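Local coordinates for protein thermostable carboxypeptidase 1 (Pyrococcus furiosus, PDB 1KA2) that removes amino acids one at a time from the C-terminus of peptides with broad specificity, using a catalytic cobalt ion and working as a homodimer, at residues 114-119 with 130-134; 122-128 with 402-408; 346-350 with 395-400; 369-374 with 412-418. All blocks are in the same frame, centred on the assembly; numbering follows the deposited sequence.

Interaction 1. Residues 114-119 with 130-134; sequences LATKAW and KFEPW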
loop_
_atom_site.group_PDB
_atom_site.type_symbol
_atom_site.label_atom_id
_atom_site.label_comp_id
_atom_site.label_asym_id
_atom_site.label_seq_id
_atom_site.Cartn_x
_atom_site.Cartn_y
_atom_site.Cartn_z
ATOM N N LEU A 114 4.273 23.633 -9.516
ATOM C CA LEU A 114 4.917 24.182 -10.699
ATOM C C LEU A 114 6.375 24.551 -10.457
ATOM O O LEU A 114 7.206 24.476 -11.366
ATOM C CB LEU A 114 4.167 25.423 -11.183
ATOM C CG LEU A 114 2.912 25.262 -12.046
ATOM C CD1 LEU A 114 1.795 24.633 -11.236
ATOM C CD2 LEU A 114 2.479 26.632 -12.561
ATOM N N ALA A 115 6.692 24.960 -9.234
ATOM C CA ALA A 115 8.060 25.347 -8.929
ATOM C C ALA A 115 8.959 24.120 -8.870
ATOM O O ALA A 115 10.123 24.181 -9.260
ATOM C CB ALA A 115 8.120 26.114 -7.604
ATOM N N THR A 116 8.419 23.006 -8.382
ATOM C CA THR A 116 9.204 21.781 -8.284
ATOM C C THR A 116 9.563 21.297 -9.689
ATOM O O THR A 116 10.709 20.921 -9.955
ATOM C CB THR A 116 8.433 20.674 -7.532
ATOM O OG1 THR A 116 8.289 21.039 -6.154
ATOM C CG2 THR A 116 9.173 19.348 -7.629
ATOM N N LYS A 117 8.580 21.315 -10.586
ATOM C CA LYS A 117 8.788 20.889 -11.969
ATOM C C LYS A 117 9.801 21.798 -12.654
ATOM O O LYS A 117 10.659 21.335 -13.414
ATOM C CB LYS A 117 7.465 20.920 -12.743
ATOM C CG LYS A 117 6.476 19.828 -12.350
ATOM C CD LYS A 117 6.927 18.456 -12.855
ATOM C CE LYS A 117 6.933 18.410 -14.390
ATOM N NZ LYS A 117 7.304 17.085 -14.964
ATOM N N ALA A 118 9.698 23.094 -12.385
ATOM C CA ALA A 118 10.615 24.058 -12.982
ATOM C C ALA A 118 12.020 23.917 -12.399
ATOM O O ALA A 118 13.020 24.149 -13.084
ATOM C CB ALA A 118 10.094 25.474 -12.772
ATOM N N TRP A 119 12.087 23.539 -11.126
ATOM C CA TRP A 119 13.367 23.345 -10.445
ATOM C C TRP A 119 13.993 22.060 -10.981
ATOM O O TRP A 119 15.212 21.968 -11.166
ATOM C CB TRP A 119 13.144 23.200 -8.935
ATOM C CG TRP A 119 14.298 22.590 -8.205
ATOM C CD1 TRP A 119 15.402 23.240 -7.721
ATOM C CD2 TRP A 119 14.500 21.199 -7.926
ATOM N NE1 TRP A 119 16.275 22.342 -7.169
ATOM C CE2 TRP A 119 15.748 21.084 -7.282
ATOM C CE3 TRP A 119 13.755 20.038 -8.168
ATOM C CZ2 TRP A 119 16.264 19.849 -6.862
ATOM C CZ3 TRP A 119 14.266 18.819 -7.754
ATOM C CH2 TRP A 119 15.506 18.729 -7.114
ATOM N N LYS A 130 15.423 29.404 -15.215
ATOM C CA LYS A 130 14.176 28.640 -15.254
ATOM C C LYS A 130 13.537 28.435 -13.883
ATOM O O LYS A 130 12.373 28.047 -13.799
ATOM C CB LYS A 130 14.391 27.268 -15.891
ATOM C CG LYS A 130 13.730 27.084 -17.253
ATOM C CD LYS A 130 13.357 25.611 -17.463
ATOM C CE LYS A 130 13.107 25.247 -18.931
ATOM N NZ LYS A 130 11.680 25.329 -19.368
ATOM N N PHE A 131 14.293 28.676 -12.812
ATOM C CA PHE A 131 13.759 28.516 -11.460
ATOM C C PHE A 131 13.630 29.862 -10.746
ATOM O O PHE A 131 12.738 30.051 -9.917
ATOM C CB PHE A 131 14.654 27.573 -10.638
ATOM C CG PHE A 131 14.134 27.293 -9.247
ATOM C CD1 PHE A 131 12.864 26.752 -9.056
ATOM C CD2 PHE A 131 14.913 27.568 -8.126
ATOM C CE1 PHE A 131 12.382 26.492 -7.776
ATOM C CE2 PHE A 131 14.437 27.312 -6.844
ATOM C CZ PHE A 131 13.168 26.772 -6.672
ATOM N N GLU A 132 14.514 30.795 -11.091
ATOM C CA GLU A 132 14.551 32.121 -10.482
ATOM C C GLU A 132 13.198 32.750 -10.140
ATOM O O GLU A 132 12.907 32.997 -8.968
ATOM C CB GLU A 132 15.349 33.088 -11.364
ATOM C CG GLU A 132 15.799 34.354 -10.639
ATOM C CD GLU A 132 16.164 35.477 -11.595
ATOM O OE1 GLU A 132 16.849 35.204 -12.600
ATOM O OE2 GLU A 132 15.770 36.635 -11.338
ATOM N N PRO A 133 12.354 33.030 -11.149
ATOM C CA PRO A 133 11.057 33.635 -10.817
ATOM C C PRO A 133 10.264 32.805 -9.809
ATOM O O PRO A 133 9.602 33.354 -8.936
ATOM C CB PRO A 133 10.364 33.741 -12.177
ATOM C CG PRO A 133 10.924 32.571 -12.929
ATOM C CD PRO A 133 12.398 32.637 -12.569
ATOM N N TRP A 134 10.343 31.483 -9.930
ATOM C CA TRP A 134 9.643 30.593 -9.009
ATOM C C TRP A 134 10.176 30.754 -7.597
ATOM O O TRP A 134 9.420 30.616 -6.626
ATOM C CB TRP A 134 9.786 29.132 -9.442
ATOM C CG TRP A 134 8.979 28.809 -10.652
ATOM C CD1 TRP A 134 9.440 28.613 -11.921
ATOM C CD2 TRP A 134 7.556 28.703 -10.720
ATOM N NE1 TRP A 134 8.389 28.394 -12.779
ATOM C CE2 TRP A 134 7.219 28.445 -12.067
ATOM C CE3 TRP A 134 6.526 28.804 -9.771
ATOM C CZ2 TRP A 134 5.893 28.286 -12.492
ATOM C CZ3 TRP A 134 5.213 28.647 -10.191
ATOM C CH2 TRP A 134 4.909 28.393 -11.542
#
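The helix carrying A115 and W119 meets the chain that leads into the next helix at two points of close backbone approach, where A115 CA lies 5.5 Å from W134 CA and W119 CA 5.3 Å from F131 CA. The small A115 permits the first of these. The indole of W134 lies over this part of the helix: A115 CA stands 3.6 Å above the ring plane, offset toward the rim, and the carbonyl oxygen of L114 sits over the same indole. The small methyl of A118 accommodates the pyrrole end, coming in obliquely with A118 CB 3.3 Å from W134 CD1. L114 lies near the benzene end, though its modelled approach there is too close to be trusted. F131, its CG anti to the backbone N (chi1 -177°), sets its ring against the following turn of the helix. There W119 directs its indole edge at the face of F131 in a T-shaped pair, the five-membered ring and F131 ring centroids 5.2 Å apart and the planes at 72°. The edge of F131 in turn meets the backbone, with F131 CE1 3.6 Å from A115 O, an oxygen already taken by W119 N in the helix. The buried W119 NE1 is satisfied by L407 O, which places the indole against the loop of 402-408. Alanines receiving W134 from the first turn of helix 132-149, and W119 meeting F131 just before it, contribute to the packing of the consecutive helices 102-124 and 132-149 as an antiparallel hairpin in this largely helical M32 fold.

Interaction 2. Residues 122-128 with 402-408; sequences AKAKDDF and YSEGILQ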
loop_
_atom_site.group_PDB
_atom_site.type_symbol
_atom_site.label_atom_id
_atom_site.label_comp_id
_atom_site.label_asym_id
_atom_site.label_seq_id
_atom_site.Cartn_x
_atom_site.Cartn_y
_atom_site.Cartn_z
ATOM N N ALA A 122 15.488 22.765 -14.343
ATOM C CA ALA A 122 16.540 23.756 -14.118
ATOM C C ALA A 122 17.832 23.134 -13.567
ATOM O O ALA A 122 18.931 23.566 -13.924
ATOM C CB ALA A 122 16.045 24.845 -13.166
ATOM N N LYS A 123 17.699 22.133 -12.695
ATOM C CA LYS A 123 18.864 21.467 -12.111
ATOM C C LYS A 123 19.557 20.621 -13.152
ATOM O O LYS A 123 20.781 20.597 -13.234
ATOM C CB LYS A 123 18.469 20.558 -10.947
ATOM C CG LYS A 123 19.664 19.821 -10.354
ATOM C CD LYS A 123 19.269 18.880 -9.225
ATOM C CE LYS A 123 20.500 18.159 -8.682
ATOM N NZ LYS A 123 20.170 17.188 -7.604
ATOM N N ALA A 124 18.756 19.919 -13.943
ATOM C CA ALA A 124 19.279 19.052 -14.987
ATOM C C ALA A 124 19.969 19.836 -16.107
ATOM O O ALA A 124 21.026 19.433 -16.589
ATOM C CB ALA A 124 18.147 18.195 -15.559
ATOM N N LYS A 125 19.379 20.956 -16.517
ATOM C CA LYS A 125 19.964 21.762 -17.584
ATOM C C LYS A 125 20.826 22.909 -17.050
ATOM O O LYS A 125 21.179 23.831 -17.788
ATOM C CB LYS A 125 18.865 22.315 -18.502
ATOM C CG LYS A 125 19.402 22.892 -19.816
ATOM C CD LYS A 125 18.297 23.217 -20.812
ATOM C CE LYS A 125 18.884 23.616 -22.162
ATOM N NZ LYS A 125 17.850 23.677 -23.239
ATOM N N ASP A 126 21.167 22.839 -15.765
ATOM C CA ASP A 126 21.997 23.858 -15.120
ATOM C C ASP A 126 21.601 25.284 -15.483
ATOM O O ASP A 126 22.449 26.069 -15.893
ATOM C CB ASP A 126 23.473 23.652 -15.486
ATOM C CG ASP A 126 24.068 22.421 -14.844
ATOM O OD1 ASP A 126 24.150 22.386 -13.602
ATOM O OD2 ASP A 126 24.453 21.491 -15.581
ATOM N N ASP A 127 20.327 25.625 -15.336
ATOM C CA ASP A 127 19.886 26.972 -15.670
ATOM C C ASP A 127 19.010 27.570 -14.578
ATOM O O ASP A 127 17.839 27.197 -14.423
ATOM C CB ASP A 127 19.132 26.967 -16.997
ATOM C CG ASP A 127 18.669 28.352 -17.404
ATOM O OD1 ASP A 127 19.503 29.284 -17.432
ATOM O OD2 ASP A 127 17.468 28.509 -17.699
ATOM N N PHE A 128 19.587 28.513 -13.835
ATOM C CA PHE A 128 18.892 29.167 -12.735
ATOM C C PHE A 128 17.754 30.070 -13.192
ATOM O O PHE A 128 16.818 30.318 -12.432
ATOM C CB PHE A 128 19.878 29.984 -11.890
ATOM C CG PHE A 128 19.302 30.470 -10.584
ATOM C CD1 PHE A 128 19.064 29.580 -9.537
ATOM C CD2 PHE A 128 18.982 31.813 -10.404
ATOM C CE1 PHE A 128 18.514 30.021 -8.327
ATOM C CE2 PHE A 128 18.429 32.264 -9.193
ATOM C CZ PHE A 128 18.197 31.364 -8.155
ATOM N N TYR A 402 25.298 25.760 -11.470
ATOM C CA TYR A 402 24.144 25.830 -10.584
ATOM C C TYR A 402 23.765 24.517 -9.901
ATOM O O TYR A 402 23.342 24.528 -8.746
ATOM C CB TYR A 402 22.944 26.412 -11.347
ATOM C CG TYR A 402 23.133 27.863 -11.750
ATOM C CD1 TYR A 402 23.033 28.261 -13.086
ATOM C CD2 TYR A 402 23.413 28.844 -10.793
ATOM C CE1 TYR A 402 23.208 29.601 -13.461
ATOM C CE2 TYR A 402 23.587 30.189 -11.155
ATOM C CZ TYR A 402 23.482 30.561 -12.490
ATOM O OH TYR A 402 23.636 31.888 -12.851
ATOM N N SER A 403 23.935 23.391 -10.592
ATOM C CA SER A 403 23.586 22.084 -10.022
ATOM C C SER A 403 24.466 21.663 -8.843
ATOM O O SER A 403 24.027 20.901 -7.980
ATOM C CB SER A 403 23.608 20.999 -11.109
ATOM O OG SER A 403 24.845 20.966 -11.800
ATOM N N GLU A 404 25.707 22.144 -8.814
ATOM C CA GLU A 404 26.617 21.839 -7.713
ATOM C C GLU A 404 26.340 22.814 -6.588
ATOM O O GLU A 404 26.806 22.619 -5.470
ATOM C CB GLU A 404 28.073 22.031 -8.113
ATOM C CG GLU A 404 28.508 21.263 -9.303
ATOM C CD GLU A 404 29.988 21.410 -9.523
ATOM O OE1 GLU A 404 30.448 22.566 -9.665
ATOM O OE2 GLU A 404 30.676 20.368 -9.537
ATOM N N GLY A 405 25.589 23.865 -6.886
ATOM C CA GLY A 405 25.303 24.852 -5.861
ATOM C C GLY A 405 23.871 25.001 -5.388
ATOM O O GLY A 405 23.233 24.051 -4.966
ATOM N N ILE A 406 23.376 26.228 -5.477
ATOM C CA ILE A 406 22.033 26.587 -5.042
ATOM C C ILE A 406 20.888 25.697 -5.572
ATOM O O ILE A 406 19.812 25.654 -4.993
ATOM C CB ILE A 406 21.760 28.065 -5.416
ATOM C CG1 ILE A 406 20.497 28.580 -4.726
ATOM C CG2 ILE A 406 21.675 28.185 -6.932
ATOM C CD1 ILE A 406 20.267 30.093 -4.948
ATOM N N LEU A 407 21.131 24.980 -6.657
ATOM C CA LEU A 407 20.097 24.143 -7.240
ATOM C C LEU A 407 20.075 22.674 -6.802
ATOM O O LEU A 407 19.148 21.935 -7.136
ATOM C CB LEU A 407 20.209 24.230 -8.767
ATOM C CG LEU A 407 19.026 24.855 -9.516
ATOM C CD1 LEU A 407 18.491 26.100 -8.782
ATOM C CD2 LEU A 407 19.484 25.177 -10.939
ATOM N N GLN A 408 21.085 22.249 -6.051
ATOM C CA GLN A 408 21.167 20.848 -5.643
ATOM C C GLN A 408 20.016 20.229 -4.847
ATOM O O GLN A 408 19.704 19.049 -5.043
ATOM C CB GLN A 408 22.474 20.584 -4.888
ATOM C CG GLN A 408 22.607 21.282 -3.539
ATOM C CD GLN A 408 23.939 20.970 -2.879
ATOM O OE1 GLN A 408 24.033 20.089 -2.017
ATOM N NE2 GLN A 408 24.983 21.681 -3.297
#
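The ring of Y402 carries F128 CB over one face, close to the ring normal and 3.5 Å from the centroid, a CH-pi contact, while D126 O lies at its edge in the ring plane. The two aromatic rings themselves stand obliquely, planes 34° apart. The F128 ring receives L407 CD1 at its edge, 3.6 Å from F128 CD1, and I406 crosses it at about a right angle, I406 CD1 coming obliquely to F128 CE1. With its CG anti to the backbone N (chi1 -169°), F128 directs its CD1-CE1 side at both of these branched side chains, a place for a large apolar ring. The other L407 branch, CD2, packs on the end of helix 102-124, 3.4 Å from A122 O. I406 and L407 are the central residues of a type I turn from G405 to Q408, which opens the GXXQDXHW motif of the M32 family; its two apolar side chains thus face the chain leaving the helix. Polar contacts flank this cluster. Aspartate suits position 126 because its OD1 can accept from the backbone, S403 N lying 3.2 Å from D126 OD1; S403 OG also donates to it, at a doubtfully short distance. K123, extended through all four torsions, runs its methylenes past L407 O and gives a hydrogen bond from NZ to Q408 O (3.2 Å), with NZ tilted 18° from the carbonyl plane of Q408. The amide end of Q408 turns elsewhere, its OE1 accepting from the backbone N of R351.

Interaction 3. Residues 346-350 with 395-400; sequences RPDFI and LGIRPR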
loop_
_atom_site.group_PDB
_atom_site.type_symbol
_atom_site.label_atom_id
_atom_site.label_comp_id
_atom_site.label_asym_id
_atom_site.label_seq_id
_atom_site.Cartn_x
_atom_site.Cartn_y
_atom_site.Cartn_z
ATOM N N ARG A 346 36.208 15.379 3.463
ATOM C CA ARG A 346 36.539 16.157 2.286
ATOM C C ARG A 346 35.494 17.206 1.953
ATOM O O ARG A 346 34.353 16.888 1.628
ATOM C CB ARG A 346 36.746 15.210 1.097
ATOM C CG ARG A 346 36.230 15.712 -0.235
ATOM C CD ARG A 346 35.187 14.746 -0.780
ATOM N NE ARG A 346 35.777 13.460 -1.138
ATOM C CZ ARG A 346 35.081 12.344 -1.342
ATOM N NH1 ARG A 346 33.758 12.345 -1.221
ATOM N NH2 ARG A 346 35.710 11.222 -1.673
ATOM N N PRO A 347 35.866 18.486 2.061
ATOM C CA PRO A 347 34.880 19.512 1.731
ATOM C C PRO A 347 34.539 19.299 0.261
ATOM O O PRO A 347 35.429 19.044 -0.553
ATOM C CB PRO A 347 35.634 20.819 2.000
ATOM C CG PRO A 347 37.077 20.440 1.803
ATOM C CD PRO A 347 37.147 19.089 2.470
ATOM N N ASP A 348 33.253 19.358 -0.068
ATOM C CA ASP A 348 32.808 19.147 -1.437
ATOM C C ASP A 348 31.501 19.905 -1.644
ATOM O O ASP A 348 30.905 20.406 -0.692
ATOM C CB ASP A 348 32.600 17.652 -1.708
ATOM C CG ASP A 348 33.034 17.237 -3.109
ATOM O OD1 ASP A 348 33.017 18.085 -4.025
ATOM O OD2 ASP A 348 33.380 16.053 -3.302
ATOM N N PHE A 349 31.061 19.972 -2.892
ATOM C CA PHE A 349 29.860 20.704 -3.255
ATOM C C PHE A 349 28.497 20.206 -2.780
ATOM O O PHE A 349 27.645 21.013 -2.418
ATOM C CB PHE A 349 29.812 20.846 -4.775
ATOM C CG PHE A 349 30.899 21.714 -5.335
ATOM C CD1 PHE A 349 31.411 21.471 -6.601
ATOM C CD2 PHE A 349 31.403 22.781 -4.602
ATOM C CE1 PHE A 349 32.411 22.281 -7.128
ATOM C CE2 PHE A 349 32.401 23.593 -5.122
ATOM C CZ PHE A 349 32.907 23.343 -6.385
ATOM N N ILE A 350 28.294 18.893 -2.776
ATOM C CA ILE A 350 26.994 18.327 -2.427
ATOM C C ILE A 350 26.729 17.978 -0.972
ATOM O O ILE A 350 27.360 17.105 -0.391
ATOM C CB ILE A 350 26.709 17.075 -3.295
ATOM C CG1 ILE A 350 27.036 17.381 -4.760
ATOM C CG2 ILE A 350 25.257 16.648 -3.153
ATOM C CD1 ILE A 350 26.342 18.605 -5.301
ATOM N N LEU A 395 33.977 26.350 3.067
ATOM C CA LEU A 395 34.684 25.167 2.587
ATOM C C LEU A 395 35.799 25.408 1.559
ATOM O O LEU A 395 36.350 24.456 1.003
ATOM C CB LEU A 395 33.659 24.145 2.053
ATOM C CG LEU A 395 32.701 23.634 3.139
ATOM C CD1 LEU A 395 31.522 22.861 2.507
ATOM C CD2 LEU A 395 33.503 22.766 4.100
ATOM N N GLY A 396 36.107 26.668 1.277
ATOM C CA GLY A 396 37.172 26.954 0.328
ATOM C C GLY A 396 36.951 26.627 -1.140
ATOM O O GLY A 396 37.784 26.945 -1.995
ATOM N N ILE A 397 35.825 25.996 -1.444
ATOM C CA ILE A 397 35.513 25.634 -2.831
ATOM C C ILE A 397 34.364 26.493 -3.333
ATOM O O ILE A 397 33.558 26.979 -2.540
ATOM C CB ILE A 397 35.137 24.146 -2.941
ATOM C CG1 ILE A 397 33.929 23.851 -2.047
ATOM C CG2 ILE A 397 36.343 23.301 -2.537
ATOM C CD1 ILE A 397 33.496 22.387 -2.060
ATOM N N ARG A 398 34.298 26.688 -4.647
ATOM C CA ARG A 398 33.248 27.505 -5.239
ATOM C C ARG A 398 32.544 26.743 -6.341
ATOM O O ARG A 398 33.176 26.302 -7.297
ATOM C CB ARG A 398 33.829 28.793 -5.825
ATOM C CG ARG A 398 32.757 29.778 -6.279
ATOM C CD ARG A 398 33.330 30.936 -7.092
ATOM N NE ARG A 398 32.443 32.101 -7.076
ATOM C CZ ARG A 398 32.252 32.875 -6.011
ATOM N NH1 ARG A 398 32.886 32.614 -4.876
ATOM N NH2 ARG A 398 31.424 33.909 -6.077
ATOM N N PRO A 399 31.217 26.584 -6.227
ATOM C CA PRO A 399 30.484 25.855 -7.265
ATOM C C PRO A 399 30.770 26.472 -8.628
ATOM O O PRO A 399 30.886 27.685 -8.749
ATOM C CB PRO A 399 29.027 26.033 -6.846
ATOM C CG PRO A 399 29.121 26.142 -5.338
ATOM C CD PRO A 399 30.307 27.062 -5.169
ATOM N N ARG A 400 30.880 25.637 -9.650
ATOM C CA ARG A 400 31.160 26.112 -10.997
ATOM C C ARG A 400 29.901 26.106 -11.845
ATOM O O ARG A 400 29.851 26.716 -12.912
ATOM C CB ARG A 400 32.228 25.225 -11.634
ATOM C CG ARG A 400 33.509 25.184 -10.828
ATOM C CD ARG A 400 34.308 23.959 -11.155
ATOM N NE ARG A 400 33.538 22.751 -10.886
ATOM C CZ ARG A 400 33.898 21.546 -11.303
ATOM N NH1 ARG A 400 35.015 21.402 -12.006
ATOM N NH2 ARG A 400 33.137 20.494 -11.027
#
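F349 and I397 cross obliquely, I397 CG1 lying 3.4 Å from F349 CE2. I397 CG1 is set between the backbone N and the carbonyl carbon (chi1 59°), which points CD1 at the phenyl. The peptide joining I397 to R398 meets the ring edge, with I397 C and R398 N near the ring plane, and R398 O approaches F349 CZ obliquely. Beyond them P399 turns its CA over one face of F349 in a CH-pi contact, 3.9 Å from the centroid and 24° off the normal. A phenyl suits this place because it offers an edge to the peptide and a face to P399 CA. R400 comes at about a right angle to F349, its NE 4.0 Å from F349 CE1 and the ring and guanidinium planes 39° apart; its charge is paired with E404. The two segments are irregular loops running in roughly the same direction, one following helix 335-342 and ending on I350, the first residue of the M32 motif I/NRXXA/SD, the other leaving helix 383-395 through G396, whose positive phi favours glycine. At the helix end the packing is mainly aliphatic, P347 CB resting 3.6 Å from L395 CD2, and both residues also touch helix 169-192. Between these two clusters D348 turns its carboxylate back to its own chain, where D348 OD1 accepts from F349 N (2.9 Å) on the anti side, somewhat out of the carboxylate plane, a local bond that helps fix the backbone ahead of the phenyl ring.

Interaction 4. Residues 369-374 with 412-418; sequences LERLMV and WAHGSIG
W412, the closing residue of the M32 motif GXXQDXHW, sits on the short helix 411-414 and meets helix 359-375 in the interior of the protein, its indole N-H directed at the carboxylate of E370. The bond from W412 NE1 to E370 OE2 is modelled at 2.5 Å, with the acceptor near the indole plane and its anti lone pair in use. The other oxygen, E370 OE1, takes the backbone N of G418 at 2.7 Å, on the syn side but 34° out of the carboxylate plane. A water donates to E370 OE2 and to S416 O, bridging the glutamate to the turn. That turn follows a Schellman motif at G415, and both G415 and G418 adopt backbone angles that by themselves call for glycine. Beside the polar cluster lies an apolar one. M373 covers one face of the indole: its CE stands 3.9 Å from the centroid of the six-membered ring, almost on the normal, and SD makes a Met-aromatic contact over the same face. The bend at chi3 (64°) lets sulfur and methyl both meet the ring, and a long flexible thioether suits so broad a surface. L369 CB touches the far edge at W412 CH2, 4.0 Å away, and I417 meets M373 CE with its CD1 and V374 CG2 with its CG2. Y156 is a further hydrogen-bond partner of E370 OE1. A buried carboxylate that accepts from an indole, the G418 amide and a water is probably stabilised in its charged form, its rotation fixed by donors on both oxygens.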
loop_
_atom_site.group_PDB
_atom_site.type_symbol
_atom_site.label_atom_id
_atom_site.label_comp_id
_atom_site.label_asym_id
_atom_site.label_seq_id
_atom_site.Cartn_x
_atom_site.Cartn_y
_atom_site.Cartn_z
ATOM N N LEU A 369 21.212 32.092 4.209
ATOM C CA LEU A 369 20.430 32.557 3.078
ATOM C C LEU A 369 18.942 32.600 3.422
ATOM O O LEU A 369 18.252 33.556 3.053
ATOM C CB LEU A 369 20.676 31.678 1.847
ATOM C CG LEU A 369 22.107 31.739 1.301
ATOM C CD1 LEU A 369 22.169 31.067 -0.055
ATOM C CD2 LEU A 369 22.548 33.189 1.175
ATOM N N GLU A 370 18.452 31.595 4.152
ATOM C CA GLU A 370 17.030 31.557 4.509
ATOM C C GLU A 370 16.611 32.706 5.426
ATOM O O GLU A 370 15.562 33.320 5.218
ATOM C CB GLU A 370 16.658 30.214 5.157
ATOM C CG GLU A 370 16.918 29.005 4.263
ATOM C CD GLU A 370 16.042 27.808 4.583
ATOM O OE1 GLU A 370 15.549 27.699 5.720
ATOM O OE2 GLU A 370 15.856 26.961 3.688
ATOM N N ARG A 371 17.417 32.993 6.441
ATOM C CA ARG A 371 17.099 34.086 7.352
ATOM C C ARG A 371 17.028 35.411 6.584
ATOM O O ARG A 371 16.145 36.224 6.833
ATOM C CB ARG A 371 18.150 34.183 8.454
ATOM C CG ARG A 371 17.803 35.172 9.546
ATOM C CD ARG A 371 18.957 35.313 10.504
ATOM N NE ARG A 371 18.528 35.905 11.763
ATOM C CZ ARG A 371 19.329 36.087 12.808
ATOM N NH1 ARG A 371 20.609 35.722 12.737
ATOM N NH2 ARG A 371 18.846 36.618 13.928
ATOM N N LEU A 372 17.953 35.621 5.649
ATOM C CA LEU A 372 17.967 36.840 4.830
ATOM C C LEU A 372 16.745 36.962 3.909
ATOM O O LEU A 372 16.135 38.033 3.816
ATOM C CB LEU A 372 19.233 36.889 3.972
ATOM C CG LEU A 372 20.503 37.442 4.620
ATOM C CD1 LEU A 372 20.707 36.831 6.011
ATOM C CD2 LEU A 372 21.696 37.172 3.692
ATOM N N MET A 373 16.412 35.868 3.221
ATOM C CA MET A 373 15.283 35.805 2.288
ATOM C C MET A 373 13.928 36.190 2.892
ATOM O O MET A 373 13.087 36.818 2.245
ATOM C CB MET A 373 15.190 34.385 1.696
ATOM C CG MET A 373 16.307 34.017 0.717
ATOM S SD MET A 373 16.691 32.253 0.674
ATOM C CE MET A 373 15.143 31.607 0.065
ATOM N N VAL A 374 13.716 35.797 4.137
ATOM C CA VAL A 374 12.464 36.075 4.824
ATOM C C VAL A 374 12.512 37.333 5.704
ATOM O O VAL A 374 11.478 37.858 6.108
ATOM C CB VAL A 374 12.050 34.842 5.650
ATOM C CG1 VAL A 374 10.731 35.093 6.360
ATOM C CG2 VAL A 374 11.937 33.655 4.720
ATOM N N TRP A 412 13.666 24.182 -1.231
ATOM C CA TRP A 412 13.086 25.483 -1.507
ATOM C C TRP A 412 11.949 25.427 -2.508
ATOM O O TRP A 412 10.940 26.117 -2.342
ATOM C CB TRP A 412 14.166 26.472 -1.974
ATOM C CG TRP A 412 15.104 26.865 -0.867
ATOM C CD1 TRP A 412 15.043 26.458 0.434
ATOM C CD2 TRP A 412 16.244 27.728 -0.962
ATOM N NE1 TRP A 412 16.069 27.005 1.154
ATOM C CE2 TRP A 412 16.826 27.790 0.323
ATOM C CE3 TRP A 412 16.831 28.454 -2.007
ATOM C CZ2 TRP A 412 17.972 28.549 0.597
ATOM C CZ3 TRP A 412 17.971 29.213 -1.737
ATOM C CH2 TRP A 412 18.529 29.251 -0.442
ATOM N N ALA A 413 12.100 24.599 -3.539
ATOM C CA ALA A 413 11.067 24.479 -4.561
ATOM C C ALA A 413 9.799 23.909 -3.926
ATOM O O ALA A 413 8.687 24.220 -4.355
ATOM C CB ALA A 413 11.543 23.587 -5.707
ATOM N N HIS A 414 9.964 23.072 -2.907
ATOM C CA HIS A 414 8.801 22.519 -2.235
ATOM C C HIS A 414 8.232 23.562 -1.278
ATOM O O HIS A 414 7.129 23.403 -0.764
ATOM C CB HIS A 414 9.171 21.258 -1.437
ATOM C CG HIS A 414 9.261 20.015 -2.268
ATOM N ND1 HIS A 414 9.650 18.802 -1.744
ATOM C CD2 HIS A 414 9.010 19.803 -3.580
ATOM C CE1 HIS A 414 9.637 17.892 -2.704
ATOM N NE2 HIS A 414 9.253 18.472 -3.825
ATOM N N GLY A 415 8.982 24.633 -1.049
ATOM C CA GLY A 415 8.526 25.640 -0.115
ATOM C C GLY A 415 8.972 25.309 1.302
ATOM O O GLY A 415 8.488 25.907 2.264
ATOM N N SER A 416 9.877 24.350 1.448
ATOM C CA SER A 416 10.338 23.992 2.783
ATOM C C SER A 416 11.436 24.953 3.239
ATOM O O SER A 416 12.615 24.637 3.194
ATOM C CB SER A 416 10.854 22.555 2.797
ATOM O OG SER A 416 9.817 21.688 2.406
ATOM N N ILE A 417 11.028 26.139 3.672
ATOM C CA ILE A 417 11.946 27.174 4.142
ATOM C C ILE A 417 11.888 27.137 5.685
ATOM O O ILE A 417 10.809 27.289 6.268
ATOM C CB ILE A 417 11.486 28.556 3.646
ATOM C CG1 ILE A 417 11.491 28.573 2.114
ATOM C CG2 ILE A 417 12.367 29.634 4.239
ATOM C CD1 ILE A 417 12.837 28.560 1.519
ATOM N N GLY A 418 13.033 26.975 6.349
ATOM C CA GLY A 418 13.042 26.902 7.807
ATOM C C GLY A 418 13.119 25.437 8.233
ATOM O O GLY A 418 12.952 25.095 9.412
HETATM O O HOH W 1 14.649 24.828 4.904
#

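Overall arrangement
Interactions 1, 2 and 4 meet where residues 402-408 and 412-418 pass helix 102-124. Interactions 1 and 2 share that helix, their centres 11 Å apart, and are joined by the bond of W119 NE1 to L407 O (2.9 Å) and by F131 packing on L407. A413 ties interaction 1 to interaction 4, its CB 3.6 Å from W119 CB, while I406 CG1 touches W412 CZ3 at 4.0 Å between interactions 2 and 4. Interaction 3 joins the group through interaction 2, with Q408 NE2 2.9 Å from F349 O; its nearest atoms are about 10 Å from those of interactions 1 and 4. All four lie away from the metal site of H269, H273 and E299.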